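Local structure of Non-ribosomal peptide synthetase (Methanobrevibacter ruminantium, 6VTJ) at residues Phe69-Thr73 / Pro74-Ala78; Leu170-Val173 / Met174-Phe178; Ala226-Tyr229 / Ile230-Val233; Thr281-Tyr284 / Glu285-Leu288; Lys296-Ala299 / Glu300-Val303. The protein probably carries a peptidyl intermediate on the phosphopantetheine arm of its carrier domain and releases it by reduction in the adjoining Rossmann-type reductase domain. All coordinates share one frame; numbering follows the deposited sequence.

Interaction 1 of 5, residues Phe69-Thr73 / Pro74-Ala78; sequences FRNKT and PRALA
Thr73 grips the start of helix 74-82 with two oxygens. Its carbonyl O accepts from Leu77 N at 2.8 Å, with an N-H...O angle of 166°. Its hydroxyl OG1 accepts from Ala76 N at 3.2 Å, also nearly straight at 168°. Thr73 is therefore the N-cap of this helix, in the carrier-protein domain, where the turn after helix 65-70 runs into the next helix. The first torsion makes the side-chain bond possible. OG1 sits between the backbone N and the carbonyl carbon (chi1 63°), where it faces the N-H of Ala76. Pro74 follows as the first helical residue, and its ring packs on Ile20, Cys21 and Phe24 of helix 15-28. The guanidinium of Arg75 leads away from the turn, and its NE forms a salt bridge with Glu17 of that same helix. Round the cap, aliphatic carbons pack on one another and on oxygens. The methyl CB of Ala76 has Thr73 OG1 near it and also meets CB of Asn71, the first residue after helix 65-70. Leu77 leans back along the turn. Its CB lies 3.4 Å from Thr73 O, and its CG rests 3.6 Å from the backbone O of Asn71.

Interaction 2 of 5, residues Leu170-Val173 / Met174-Phe178; sequences LIDV and MNDYF
Asp172 O takes the N-H of Asp176 at 2.9 Å, and Leu170 O takes that of Met174 at the same length. Asn175 N to Ile171 O and Tyr177 N to Val173 O follow the same i to i+4 pattern. The last of these is the most bent, with an N-H...O angle of 140° at the helix end. On the buried side, Met174 SD meets Leu170 CG at 4.0 Å, the two side chains crossing at a slant. Both also pack on Ile190 of strand 190-194. One turn on, Val173 and Tyr177 lie side by side. Val173 CG1 comes to the ring edge, in its plane, 3.8 Å from Tyr177 CD2. The ring's OH bonds to Lys332 N. Ile140 of helix 137-149 touches Val173, Met174 and Tyr177. The outer side is mixed. The CG2 branch of Ile171 runs alongside Asn175 and meets its amide ND2 at 3.8 Å. The carboxylates of Asp172 and Asp176 come near each other, OD2 to OD2 4.3 Å, a like-charge pair that would be mildly unfavourable if both are ionised. This amphipathic C-terminal end of helix 166-177 belongs to the beta-alpha-beta unit of strands 154-158 and 190-194, as in Rossmann-type domains.

Interaction 3 of 5, residues Ala226-Tyr229 / Ile230-Val233; sequences ADDY and IFRV
Tyr229 O and Val233 N form a nearly straight hydrogen bond at this helix start, 3.0 Å long with an N-H...O angle of 160°. The other backbone bonds are weak. Asp228 O receives Phe231 N at 3.1 Å and, more distantly, Arg232 N. Arg232 N also makes a weak, bent bond to Tyr229 O, and is thus shared between two carbonyls as the chain winds up.

A water adds a polar bridge. It donates to Asp227 OD1 at 2.9 Å and accepts from Ile230 N at 3.1 Å. The same OD1 takes a long, weak bond from Tyr229 N. One carboxylate oxygen thus serves two early N-H groups of the helix, the second through water.

The ring contacts involve Tyr229 and Phe231. In Tyr229, CG is anti to the backbone N (chi1 -176°), which carries the ring forward, toward the next turn and Val233. CG2 of Val233 lies over one face in a CH-pi contact, 3.9 Å from the centroid of the Tyr229 ring. The closest ring atom to this methyl is Tyr229 CE2, at 3.5 Å. Phe231 instead offers its ring edge to Asp228. Asp228 OD1 lies in the ring plane, and the carboxylate is turned 83° against the ring. That oxygen also has a long, weak ion pair with Lys291.

Ile230 packs on Tyr292 and Ser295 of helix 291-308, with its side chain about 8 Å from the bound 4'-phosphopantetheine. The arrangement is the loop-to-helix entry into helix 229-246 in the Rossmann-type reductase domain, next to the loop that lines the phosphopantetheine pocket.

Interaction 4 of 5, residues Thr281-Tyr284 / Glu285-Leu288; sequences TLYY and EQDL
The ring of Tyr284 carries the amide of Gln286 on one face, with planes 23° apart. Gln286 OE1 stands 3.4 Å above the ring plane, toward the rim. Gln286 CB covers the same ring in a CH-pi contact, 3.9 Å from the Tyr284 centroid. The neighbouring ring, Tyr283, has the backbone N of Glu285 over the centre of one face. Leu288 CD1 meets that ring at its edge, and Tyr103 stacks on it too. Hydrogen bonds fix the amide. Gln286 NE2 donates to Leu282 O at 2.9 Å, in the carbonyl plane and nearly in its own amide plane. Gln286 OE1 accepts from Tyr284 N, also at 2.9 Å, with an N-H...O angle of 173°. NE2 has a further bond to Val261 O. The amide is thus held at both ends, and its rotation is set. The bend at chi2 (-92°) folds it back over Tyr284, whose OH bonds to Ser264 O. A water donates to Gln286 O and has a weak bond with Tyr283 OH. Glu285 takes a left-handed backbone conformation, turning the chain here. This is a buried loop turn, clasped by a glutamine side chain, between strand 252-258 and helix 291-308 of the reductase domain.

Interaction 5 of 5, residues Lys296-Ala299 / Glu300-Val303; sequences KFLA and ERAV
Residues 296-303 form regular alpha-helix, with i to i+4 bonds such as Glu300 N to Lys296 O at 2.9 Å and Arg301 N to Phe297 O at 3.0 Å. They belong to helix 291-308, which packs beside parallel strands 252-258 and 313-322 of the Rossmann-type reductase domain. Leu298 and Arg301 lie side by side and point the same way. CD2 of Leu298 sits over one face of the guanidinium, toward its rim, 3.9 Å from Arg301 NH2. Arg301 starts out extended (chi1 -170°), and a bend at chi3 (76°) turns the flat group to meet the leucine. NH1 bonds to Tyr103 OH and Ile97 O, and Tyr101 adds a cation-pi contact. The charge is therefore held by several groups beyond the helix. Glu300 reaches away to a salt bridge with Arg317 and a bond to Ser257 OG, and Lys296 NZ to Ile256 O. Ala299 and Val303 pack against Val238 of helix 229-246. The carbonyl of Leu298 has two partners. Ala302 N bonds to Leu298 O at 3.0 Å, and a water also donates to this oxygen. That water lies 2.8 Å from Arg301 NE, whose hydrogen it accepts.

Along the chain the five contacts come in series, with none nested or crossed. Each is local, so none closes a long loop. Interaction 1 caps a helix of the carrier domain. The other four lie in the reductase domain. Interaction 2 ends the helix between strands 154-158 and 190-194, and touches none of the others. Interaction 3 begins helix 229-246 and meets interaction 1 across the two domains: Lys72 NZ probably bonds to Ala226 O, and Phe69 packs on Ala226. Interaction 4 turns the loop after strand 252-258, and interaction 5 follows on helix 291-308. These two pack together, with Leu282, Tyr283 and Leu288 against Phe297.

Interaction 1 of 5, residues Phe69-Thr73 / Pro74-Ala78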
loop_
_atom_site.group_PDB
_atom_site.type_symbol
_atom_site.label_atom_id
_atom_site.label_comp_id
_atom_site.label_asym_id
_atom_site.label_seq_id
_atom_site.Cartn_x
_atom_site.Cartn_y
_atom_site.Cartn_z
ATOM N N PHE A 69 -1.256 6.712 17.377
ATOM C CA PHE A 69 -0.651 7.603 16.390
ATOM C C PHE A 69 -1.286 8.992 16.415
ATOM O O PHE A 69 -0.595 9.988 16.169
ATOM C CB PHE A 69 -0.758 6.987 14.993
ATOM C CG PHE A 69 0.143 5.815 14.797
ATOM C CD1 PHE A 69 1.447 5.994 14.355
ATOM C CD2 PHE A 69 -0.295 4.534 15.093
ATOM C CE1 PHE A 69 2.293 4.914 14.188
ATOM C CE2 PHE A 69 0.546 3.449 14.939
ATOM C CZ PHE A 69 1.842 3.643 14.483
ATOM N N ARG A 70 -2.588 9.086 16.708
ATOM C CA ARG A 70 -3.227 10.401 16.744
ATOM C C ARG A 70 -3.031 11.108 18.083
ATOM O O ARG A 70 -3.026 12.343 18.130
ATOM C CB ARG A 70 -4.724 10.283 16.430
ATOM N N ASN A 71 -2.875 10.358 19.174
ATOM C CA ASN A 71 -2.713 10.922 20.517
ATOM C C ASN A 71 -1.464 10.298 21.129
ATOM O O ASN A 71 -1.531 9.214 21.711
ATOM C CB ASN A 71 -3.941 10.653 21.391
ATOM C CG ASN A 71 -5.249 10.782 20.625
ATOM O OD1 ASN A 71 -5.883 9.784 20.269
ATOM N ND2 ASN A 71 -5.650 12.015 20.360
ATOM N N LYS A 72 -0.332 10.985 21.023
ATOM C CA LYS A 72 0.956 10.345 21.260
ATOM C C LYS A 72 1.406 10.373 22.716
ATOM O O LYS A 72 2.356 9.663 23.057
ATOM C CB LYS A 72 2.030 10.998 20.378
ATOM C CG LYS A 72 1.687 10.973 18.881
ATOM C CD LYS A 72 2.549 11.941 18.082
ATOM C CE LYS A 72 2.092 11.978 16.624
ATOM N NZ LYS A 72 3.010 12.786 15.765
ATOM N N THR A 73 0.764 11.164 23.576
ATOM C CA THR A 73 1.154 11.298 24.978
ATOM C C THR A 73 0.088 10.722 25.908
ATOM O O THR A 73 -1.088 10.626 25.535
ATOM C CB THR A 73 1.388 12.771 25.334
ATOM O OG1 THR A 73 0.160 13.499 25.186
ATOM C CG2 THR A 73 2.478 13.387 24.446
ATOM N N PRO A 74 0.463 10.327 27.135
ATOM C CA PRO A 74 -0.558 9.850 28.084
ATOM C C PRO A 74 -1.627 10.892 28.384
ATOM O O PRO A 74 -2.788 10.530 28.610
ATOM C CB PRO A 74 0.260 9.502 29.336
ATOM C CG PRO A 74 1.668 9.353 28.868
ATOM C CD PRO A 74 1.809 10.318 27.735
ATOM N N ARG A 75 -1.261 12.176 28.394
ATOM C CA ARG A 75 -2.235 13.248 28.584
ATOM C C ARG A 75 -3.312 13.197 27.502
ATOM O O ARG A 75 -4.512 13.117 27.801
ATOM C CB ARG A 75 -1.474 14.584 28.608
ATOM C CG ARG A 75 -2.239 15.912 28.587
ATOM C CD ARG A 75 -3.067 16.259 29.841
ATOM N NE ARG A 75 -2.416 16.089 31.147
ATOM C CZ ARG A 75 -1.642 16.988 31.755
ATOM N NH1 ARG A 75 -1.365 18.149 31.174
ATOM N NH2 ARG A 75 -1.136 16.716 32.958
ATOM N N ALA A 76 -2.891 13.195 26.235
ATOM C CA ALA A 76 -3.841 13.107 25.126
ATOM C C ALA A 76 -4.609 11.787 25.145
ATOM O O ALA A 76 -5.830 11.762 24.927
ATOM C CB ALA A 76 -3.099 13.278 23.802
ATOM N N LEU A 77 -3.916 10.680 25.423
ATOM C CA LEU A 77 -4.583 9.382 25.465
ATOM C C LEU A 77 -5.655 9.340 26.545
ATOM O O LEU A 77 -6.693 8.692 26.377
ATOM C CB LEU A 77 -3.559 8.277 25.697
ATOM C CG LEU A 77 -3.105 7.501 24.465
ATOM C CD1 LEU A 77 -1.954 6.574 24.843
ATOM C CD2 LEU A 77 -4.269 6.711 23.861
ATOM N N ALA A 78 -5.424 10.031 27.662
ATOM C CA ALA A 78 -6.406 10.055 28.737
ATOM C C ALA A 78 -7.590 10.941 28.374
ATOM O O ALA A 78 -8.744 10.585 28.643
ATOM C CB ALA A 78 -5.750 10.531 30.033
#

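Interaction 2 of 5, residues Leu170-Val173 / Met174-Phe178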
loop_
_atom_site.group_PDB
_atom_site.type_symbol
_atom_site.label_atom_id
_atom_site.label_comp_id
_atom_site.label_asym_id
_atom_site.label_seq_id
_atom_site.Cartn_x
_atom_site.Cartn_y
_atom_site.Cartn_z
ATOM N N LEU A 170 21.380 -2.662 -6.698
ATOM C CA LEU A 170 20.391 -3.193 -7.632
ATOM C C LEU A 170 20.734 -4.618 -8.051
ATOM O O LEU A 170 19.845 -5.474 -8.127
ATOM C CB LEU A 170 20.260 -2.299 -8.862
ATOM C CG LEU A 170 19.187 -2.783 -9.846
ATOM C CD1 LEU A 170 17.788 -2.499 -9.298
ATOM C CD2 LEU A 170 19.369 -2.151 -11.203
ATOM N N ILE A 171 22.019 -4.902 -8.302
ATOM C CA ILE A 171 22.405 -6.259 -8.688
ATOM C C ILE A 171 22.094 -7.249 -7.569
ATOM O O ILE A 171 21.625 -8.374 -7.815
ATOM C CB ILE A 171 23.892 -6.300 -9.074
ATOM C CG1 ILE A 171 24.085 -5.659 -10.446
ATOM C CG2 ILE A 171 24.386 -7.731 -9.078
ATOM C CD1 ILE A 171 25.522 -5.599 -10.904
ATOM N N ASP A 172 22.323 -6.839 -6.323
ATOM C CA ASP A 172 22.072 -7.733 -5.199
ATOM C C ASP A 172 20.587 -8.022 -5.041
ATOM O O ASP A 172 20.198 -9.164 -4.778
ATOM C CB ASP A 172 22.625 -7.133 -3.907
ATOM C CG ASP A 172 22.453 -8.066 -2.735
ATOM O OD1 ASP A 172 22.951 -9.209 -2.814
ATOM O OD2 ASP A 172 21.779 -7.687 -1.759
ATOM N N VAL A 173 19.745 -6.999 -5.186
ATOM C CA VAL A 173 18.300 -7.216 -5.104
ATOM C C VAL A 173 17.825 -8.112 -6.245
ATOM O O VAL A 173 16.995 -9.020 -6.051
ATOM C CB VAL A 173 17.570 -5.861 -5.107
ATOM C CG1 VAL A 173 16.049 -6.066 -5.083
ATOM C CG2 VAL A 173 18.053 -5.003 -3.955
ATOM N N MET A 174 18.348 -7.875 -7.455
ATOM C CA MET A 174 17.984 -8.698 -8.605
ATOM C C MET A 174 18.279 -10.165 -8.338
ATOM O O MET A 174 17.444 -11.040 -8.605
ATOM C CB MET A 174 18.732 -8.227 -9.852
ATOM C CG MET A 174 18.156 -6.983 -10.507
ATOM S SD MET A 174 19.304 -6.353 -11.745
ATOM C CE MET A 174 19.053 -7.629 -12.990
ATOM N N ASN A 175 19.473 -10.454 -7.804
ATOM C CA ASN A 175 19.809 -11.843 -7.494
ATOM C C ASN A 175 18.994 -12.375 -6.318
ATOM O O ASN A 175 18.708 -13.575 -6.255
ATOM C CB ASN A 175 21.302 -11.967 -7.207
ATOM C CG ASN A 175 22.140 -11.863 -8.462
ATOM O OD1 ASN A 175 21.739 -12.316 -9.540
ATOM N ND2 ASN A 175 23.315 -11.267 -8.328
ATOM N N ASP A 176 18.627 -11.503 -5.379
ATOM C CA ASP A 176 17.729 -11.893 -4.295
ATOM C C ASP A 176 16.410 -12.451 -4.817
ATOM O O ASP A 176 15.885 -13.433 -4.275
ATOM C CB ASP A 176 17.458 -10.686 -3.401
ATOM C CG ASP A 176 18.068 -10.828 -2.050
ATOM O OD1 ASP A 176 18.537 -11.947 -1.757
ATOM O OD2 ASP A 176 18.087 -9.830 -1.287
ATOM N N TYR A 177 15.839 -11.816 -5.846
ATOM C CA TYR A 177 14.484 -12.150 -6.280
ATOM C C TYR A 177 14.412 -13.097 -7.473
ATOM O O TYR A 177 13.364 -13.712 -7.691
ATOM C CB TYR A 177 13.718 -10.869 -6.640
ATOM C CG TYR A 177 13.113 -10.147 -5.452
ATOM C CD1 TYR A 177 11.949 -10.615 -4.855
ATOM C CD2 TYR A 177 13.699 -8.991 -4.934
ATOM C CE1 TYR A 177 11.383 -9.958 -3.764
ATOM C CE2 TYR A 177 13.140 -8.326 -3.853
ATOM C CZ TYR A 177 11.977 -8.818 -3.273
ATOM O OH TYR A 177 11.403 -8.175 -2.197
ATOM N N PHE A 178 15.460 -13.207 -8.280
ATOM C CA PHE A 178 15.345 -13.903 -9.552
ATOM C C PHE A 178 16.160 -15.185 -9.556
ATOM O O PHE A 178 17.271 -15.240 -9.012
ATOM C CB PHE A 178 15.816 -13.054 -10.732
ATOM C CG PHE A 178 15.150 -11.725 -10.854
ATOM C CD1 PHE A 178 13.957 -11.450 -10.193
ATOM C CD2 PHE A 178 15.719 -10.744 -11.664
ATOM C CE1 PHE A 178 13.349 -10.225 -10.315
ATOM C CE2 PHE A 178 15.112 -9.504 -11.799
ATOM C CZ PHE A 178 13.920 -9.247 -11.106
#

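Interaction 3 of 5, residues Ala226-Tyr229 / Ile230-Val233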
loop_
_atom_site.group_PDB
_atom_site.type_symbol
_atom_site.label_atom_id
_atom_site.label_comp_id
_atom_site.label_asym_id
_atom_site.label_seq_id
_atom_site.Cartn_x
_atom_site.Cartn_y
_atom_site.Cartn_z
ATOM N N ALA A 226 4.130 8.028 12.535
ATOM C CA ALA A 226 4.120 9.104 13.515
ATOM C C ALA A 226 4.577 10.446 12.962
ATOM O O ALA A 226 4.407 11.457 13.648
ATOM C CB ALA A 226 4.999 8.734 14.721
ATOM N N ASP A 227 5.173 10.496 11.771
ATOM C CA ASP A 227 5.564 11.793 11.220
ATOM C C ASP A 227 5.147 11.952 9.761
ATOM O O ASP A 227 4.334 11.177 9.252
ATOM C CB ASP A 227 7.070 12.017 11.361
ATOM C CG ASP A 227 7.891 10.844 10.887
ATOM O OD1 ASP A 227 7.558 10.249 9.835
ATOM O OD2 ASP A 227 8.899 10.539 11.558
ATOM N N ASP A 228 5.702 12.946 9.074
ATOM C CA ASP A 228 5.204 13.319 7.756
ATOM C C ASP A 228 6.150 12.941 6.623
ATOM O O ASP A 228 6.010 13.455 5.509
ATOM C CB ASP A 228 4.885 14.814 7.725
ATOM C CG ASP A 228 3.577 15.124 8.424
ATOM O OD1 ASP A 228 2.980 14.170 8.973
ATOM O OD2 ASP A 228 3.135 16.295 8.411
ATOM N N TYR A 229 7.106 12.051 6.874
ATOM C CA TYR A 229 7.985 11.621 5.796
ATOM C C TYR A 229 7.199 10.898 4.704
ATOM O O TYR A 229 7.556 10.978 3.515
ATOM C CB TYR A 229 9.091 10.733 6.363
ATOM C CG TYR A 229 10.123 10.303 5.350
ATOM C CD1 TYR A 229 10.970 11.230 4.753
ATOM C CD2 TYR A 229 10.259 8.964 4.997
ATOM C CE1 TYR A 229 11.925 10.840 3.819
ATOM C CE2 TYR A 229 11.214 8.552 4.063
ATOM C CZ TYR A 229 12.046 9.492 3.473
ATOM O OH TYR A 229 12.996 9.077 2.541
ATOM N N ILE A 230 6.115 10.214 5.092
ATOM C CA ILE A 230 5.273 9.512 4.130
ATOM C C ILE A 230 4.790 10.469 3.051
ATOM O O ILE A 230 4.685 10.096 1.877
ATOM C CB ILE A 230 4.098 8.813 4.842
ATOM C CG1 ILE A 230 3.251 8.036 3.815
ATOM C CG2 ILE A 230 3.251 9.812 5.610
ATOM C CD1 ILE A 230 2.320 6.971 4.417
ATOM N N PHE A 231 4.510 11.721 3.426
ATOM C CA PHE A 231 4.098 12.713 2.442
ATOM C C PHE A 231 5.272 13.178 1.587
ATOM O O PHE A 231 5.069 13.617 0.445
ATOM C CB PHE A 231 3.447 13.915 3.133
ATOM C CG PHE A 231 2.124 13.605 3.786
ATOM C CD1 PHE A 231 0.981 13.412 3.025
ATOM C CD2 PHE A 231 2.022 13.540 5.163
ATOM C CE1 PHE A 231 -0.249 13.136 3.639
ATOM C CE2 PHE A 231 0.814 13.269 5.774
ATOM C CZ PHE A 231 -0.323 13.066 5.013
ATOM N N ARG A 232 6.498 13.117 2.116
ATOM C CA ARG A 232 7.646 13.496 1.297
ATOM C C ARG A 232 7.869 12.484 0.183
ATOM O O ARG A 232 8.135 12.861 -0.964
ATOM C CB ARG A 232 8.917 13.607 2.150
ATOM C CG ARG A 232 8.948 14.758 3.130
ATOM C CD ARG A 232 9.535 15.990 2.497
ATOM N NE ARG A 232 10.960 15.837 2.215
ATOM C CZ ARG A 232 11.501 15.995 1.008
ATOM N NH1 ARG A 232 10.730 16.301 -0.041
ATOM N NH2 ARG A 232 12.815 15.842 0.846
ATOM N N VAL A 233 7.798 11.195 0.512
ATOM C CA VAL A 233 8.020 10.167 -0.503
ATOM C C VAL A 233 6.818 10.071 -1.435
ATOM O O VAL A 233 6.961 10.065 -2.662
ATOM C CB VAL A 233 8.325 8.804 0.143
ATOM C CG1 VAL A 233 8.445 7.719 -0.929
ATOM C CG2 VAL A 233 9.592 8.867 0.979
HETATM O O HOH W 1 6.110 8.839 7.820
#

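Interaction 4 of 5, residues Thr281-Tyr284 / Glu285-Leu288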
loop_
_atom_site.group_PDB
_atom_site.type_symbol
_atom_site.label_atom_id
_atom_site.label_comp_id
_atom_site.label_asym_id
_atom_site.label_seq_id
_atom_site.Cartn_x
_atom_site.Cartn_y
_atom_site.Cartn_z
ATOM N N THR A 281 -13.625 7.895 -11.147
ATOM C CA THR A 281 -13.869 8.526 -9.861
ATOM C C THR A 281 -12.554 8.963 -9.220
ATOM O O THR A 281 -11.609 8.172 -9.122
ATOM C CB THR A 281 -14.604 7.560 -8.921
ATOM O OG1 THR A 281 -15.758 7.013 -9.578
ATOM C CG2 THR A 281 -15.031 8.280 -7.658
ATOM N N LEU A 282 -12.500 10.214 -8.759
ATOM C CA LEU A 282 -11.410 10.615 -7.879
ATOM C C LEU A 282 -11.972 11.043 -6.533
ATOM O O LEU A 282 -11.915 10.277 -5.571
ATOM C CB LEU A 282 -10.564 11.736 -8.490
ATOM C CG LEU A 282 -9.439 12.345 -7.638
ATOM C CD1 LEU A 282 -8.443 11.333 -7.199
ATOM C CD2 LEU A 282 -8.739 13.405 -8.434
ATOM N N TYR A 283 -12.534 12.247 -6.453
ATOM C CA TYR A 283 -12.942 12.837 -5.188
ATOM C C TYR A 283 -14.457 12.890 -5.063
ATOM O O TYR A 283 -15.137 13.432 -5.939
ATOM C CB TYR A 283 -12.380 14.245 -5.050
ATOM C CG TYR A 283 -12.681 14.851 -3.706
ATOM C CD1 TYR A 283 -12.218 14.250 -2.555
ATOM C CD2 TYR A 283 -13.444 16.012 -3.587
ATOM C CE1 TYR A 283 -12.469 14.785 -1.311
ATOM C CE2 TYR A 283 -13.709 16.573 -2.328
ATOM C CZ TYR A 283 -13.212 15.948 -1.194
ATOM O OH TYR A 283 -13.449 16.447 0.076
ATOM N N TYR A 284 -14.975 12.377 -3.946
ATOM C CA TYR A 284 -16.390 12.511 -3.613
ATOM C C TYR A 284 -16.585 12.665 -2.097
ATOM O O TYR A 284 -17.575 12.172 -1.544
ATOM C CB TYR A 284 -17.188 11.313 -4.162
ATOM C CG TYR A 284 -16.671 9.969 -3.691
ATOM C CD1 TYR A 284 -15.524 9.402 -4.250
ATOM C CD2 TYR A 284 -17.317 9.272 -2.670
ATOM C CE1 TYR A 284 -15.040 8.175 -3.803
ATOM C CE2 TYR A 284 -16.852 8.058 -2.235
ATOM C CZ TYR A 284 -15.713 7.510 -2.798
ATOM O OH TYR A 284 -15.242 6.297 -2.340
ATOM N N GLU A 285 -15.636 13.314 -1.417
ATOM C CA GLU A 285 -15.646 13.475 0.044
ATOM C C GLU A 285 -15.722 12.134 0.775
ATOM O O GLU A 285 -16.474 11.962 1.741
ATOM C CB GLU A 285 -16.770 14.413 0.491
ATOM C CG GLU A 285 -16.290 15.846 0.528
ATOM C CD GLU A 285 -17.372 16.856 0.837
ATOM O OE1 GLU A 285 -17.949 16.786 1.945
ATOM O OE2 GLU A 285 -17.633 17.720 -0.041
ATOM N N GLN A 286 -14.918 11.182 0.310
ATOM C CA GLN A 286 -14.706 9.930 1.014
ATOM C C GLN A 286 -13.784 10.164 2.208
ATOM O O GLN A 286 -13.143 11.212 2.340
ATOM C CB GLN A 286 -14.111 8.870 0.074
ATOM C CG GLN A 286 -12.701 9.192 -0.457
ATOM C CD GLN A 286 -12.699 9.943 -1.810
ATOM O OE1 GLN A 286 -13.440 10.902 -1.996
ATOM N NE2 GLN A 286 -11.856 9.494 -2.750
ATOM N N ASP A 287 -13.718 9.169 3.081
ATOM C CA ASP A 287 -12.872 9.235 4.276
ATOM C C ASP A 287 -11.401 9.175 3.871
ATOM O O ASP A 287 -10.919 8.151 3.381
ATOM C CB ASP A 287 -13.249 8.096 5.223
ATOM C CG ASP A 287 -12.353 8.000 6.447
ATOM O OD1 ASP A 287 -11.718 8.998 6.845
ATOM O OD2 ASP A 287 -12.293 6.895 7.021
ATOM N N LEU A 288 -10.685 10.275 4.070
ATOM C CA LEU A 288 -9.270 10.377 3.739
ATOM C C LEU A 288 -8.440 10.706 4.971
ATOM O O LEU A 288 -7.449 11.427 4.887
ATOM C CB LEU A 288 -9.051 11.421 2.643
ATOM C CG LEU A 288 -9.596 11.005 1.273
ATOM C CD1 LEU A 288 -9.639 12.181 0.293
ATOM C CD2 LEU A 288 -8.761 9.880 0.720
HETATM O O HOH W 2 -13.035 14.360 2.601
#

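Interaction 5 of 5, residues Lys296-Ala299 / Glu300-Val303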
loop_
_atom_site.group_PDB
_atom_site.type_symbol
_atom_site.label_atom_id
_atom_site.label_comp_id
_atom_site.label_asym_id
_atom_site.label_seq_id
_atom_site.Cartn_x
_atom_site.Cartn_y
_atom_site.Cartn_z
ATOM N N LYS A 296 -1.579 9.075 -1.075
ATOM C CA LYS A 296 -1.769 8.549 -2.426
ATOM C C LYS A 296 -2.833 9.352 -3.180
ATOM O O LYS A 296 -2.699 9.609 -4.387
ATOM C CB LYS A 296 -2.140 7.070 -2.367
ATOM C CG LYS A 296 -1.061 6.166 -1.785
ATOM C CD LYS A 296 0.247 6.242 -2.559
ATOM C CE LYS A 296 0.135 5.601 -3.928
ATOM N NZ LYS A 296 1.483 5.421 -4.507
ATOM N N PHE A 297 -3.897 9.761 -2.482
ATOM C CA PHE A 297 -4.922 10.581 -3.112
ATOM C C PHE A 297 -4.344 11.904 -3.601
ATOM O O PHE A 297 -4.656 12.356 -4.716
ATOM C CB PHE A 297 -6.072 10.828 -2.131
ATOM C CG PHE A 297 -7.036 11.892 -2.587
ATOM C CD1 PHE A 297 -6.830 13.237 -2.252
ATOM C CD2 PHE A 297 -8.141 11.555 -3.356
ATOM C CE1 PHE A 297 -7.705 14.227 -2.689
ATOM C CE2 PHE A 297 -9.031 12.541 -3.788
ATOM C CZ PHE A 297 -8.809 13.886 -3.448
ATOM N N LEU A 298 -3.525 12.555 -2.768
ATOM C CA LEU A 298 -2.924 13.831 -3.165
ATOM C C LEU A 298 -1.996 13.639 -4.356
ATOM O O LEU A 298 -1.928 14.488 -5.255
ATOM C CB LEU A 298 -2.171 14.448 -1.977
ATOM C CG LEU A 298 -3.034 14.912 -0.789
ATOM C CD1 LEU A 298 -2.173 15.370 0.397
ATOM C CD2 LEU A 298 -4.000 16.024 -1.221
ATOM N N ALA A 299 -1.290 12.511 -4.395
ATOM C CA ALA A 299 -0.472 12.214 -5.561
ATOM C C ALA A 299 -1.323 12.050 -6.824
ATOM O O ALA A 299 -0.977 12.583 -7.888
ATOM C CB ALA A 299 0.355 10.969 -5.281
ATOM N N GLU A 300 -2.441 11.323 -6.725
ATOM C CA GLU A 300 -3.326 11.152 -7.875
ATOM C C GLU A 300 -3.804 12.499 -8.383
ATOM O O GLU A 300 -3.839 12.745 -9.593
ATOM C CB GLU A 300 -4.527 10.271 -7.506
ATOM C CG GLU A 300 -4.240 8.756 -7.503
ATOM C CD GLU A 300 -5.496 7.886 -7.531
ATOM O OE1 GLU A 300 -6.571 8.387 -7.918
ATOM O OE2 GLU A 300 -5.406 6.685 -7.188
ATOM N N ARG A 301 -4.214 13.372 -7.465
ATOM C CA ARG A 301 -4.690 14.695 -7.868
ATOM C C ARG A 301 -3.590 15.504 -8.548
ATOM O O ARG A 301 -3.853 16.212 -9.524
ATOM C CB ARG A 301 -5.231 15.451 -6.663
ATOM C CG ARG A 301 -5.965 16.734 -7.016
ATOM C CD ARG A 301 -6.543 17.361 -5.756
ATOM N NE ARG A 301 -5.509 18.014 -4.965
ATOM C CZ ARG A 301 -5.733 18.688 -3.842
ATOM N NH1 ARG A 301 -6.964 18.791 -3.347
ATOM N NH2 ARG A 301 -4.715 19.255 -3.208
ATOM N N ALA A 302 -2.350 15.414 -8.059
ATOM C CA ALA A 302 -1.255 16.098 -8.748
ATOM C C ALA A 302 -1.060 15.556 -10.164
ATOM O O ALA A 302 -0.822 16.325 -11.122
ATOM C CB ALA A 302 0.033 15.970 -7.941
ATOM N N VAL A 303 -1.151 14.231 -10.316
ATOM C CA VAL A 303 -0.928 13.622 -11.622
ATOM C C VAL A 303 -1.999 14.088 -12.604
ATOM O O VAL A 303 -1.701 14.527 -13.725
ATOM C CB VAL A 303 -0.895 12.089 -11.492
ATOM C CG1 VAL A 303 -0.933 11.448 -12.869
ATOM C CG2 VAL A 303 0.334 11.628 -10.704
HETATM O O HOH W 3 -2.797 17.373 -4.982
#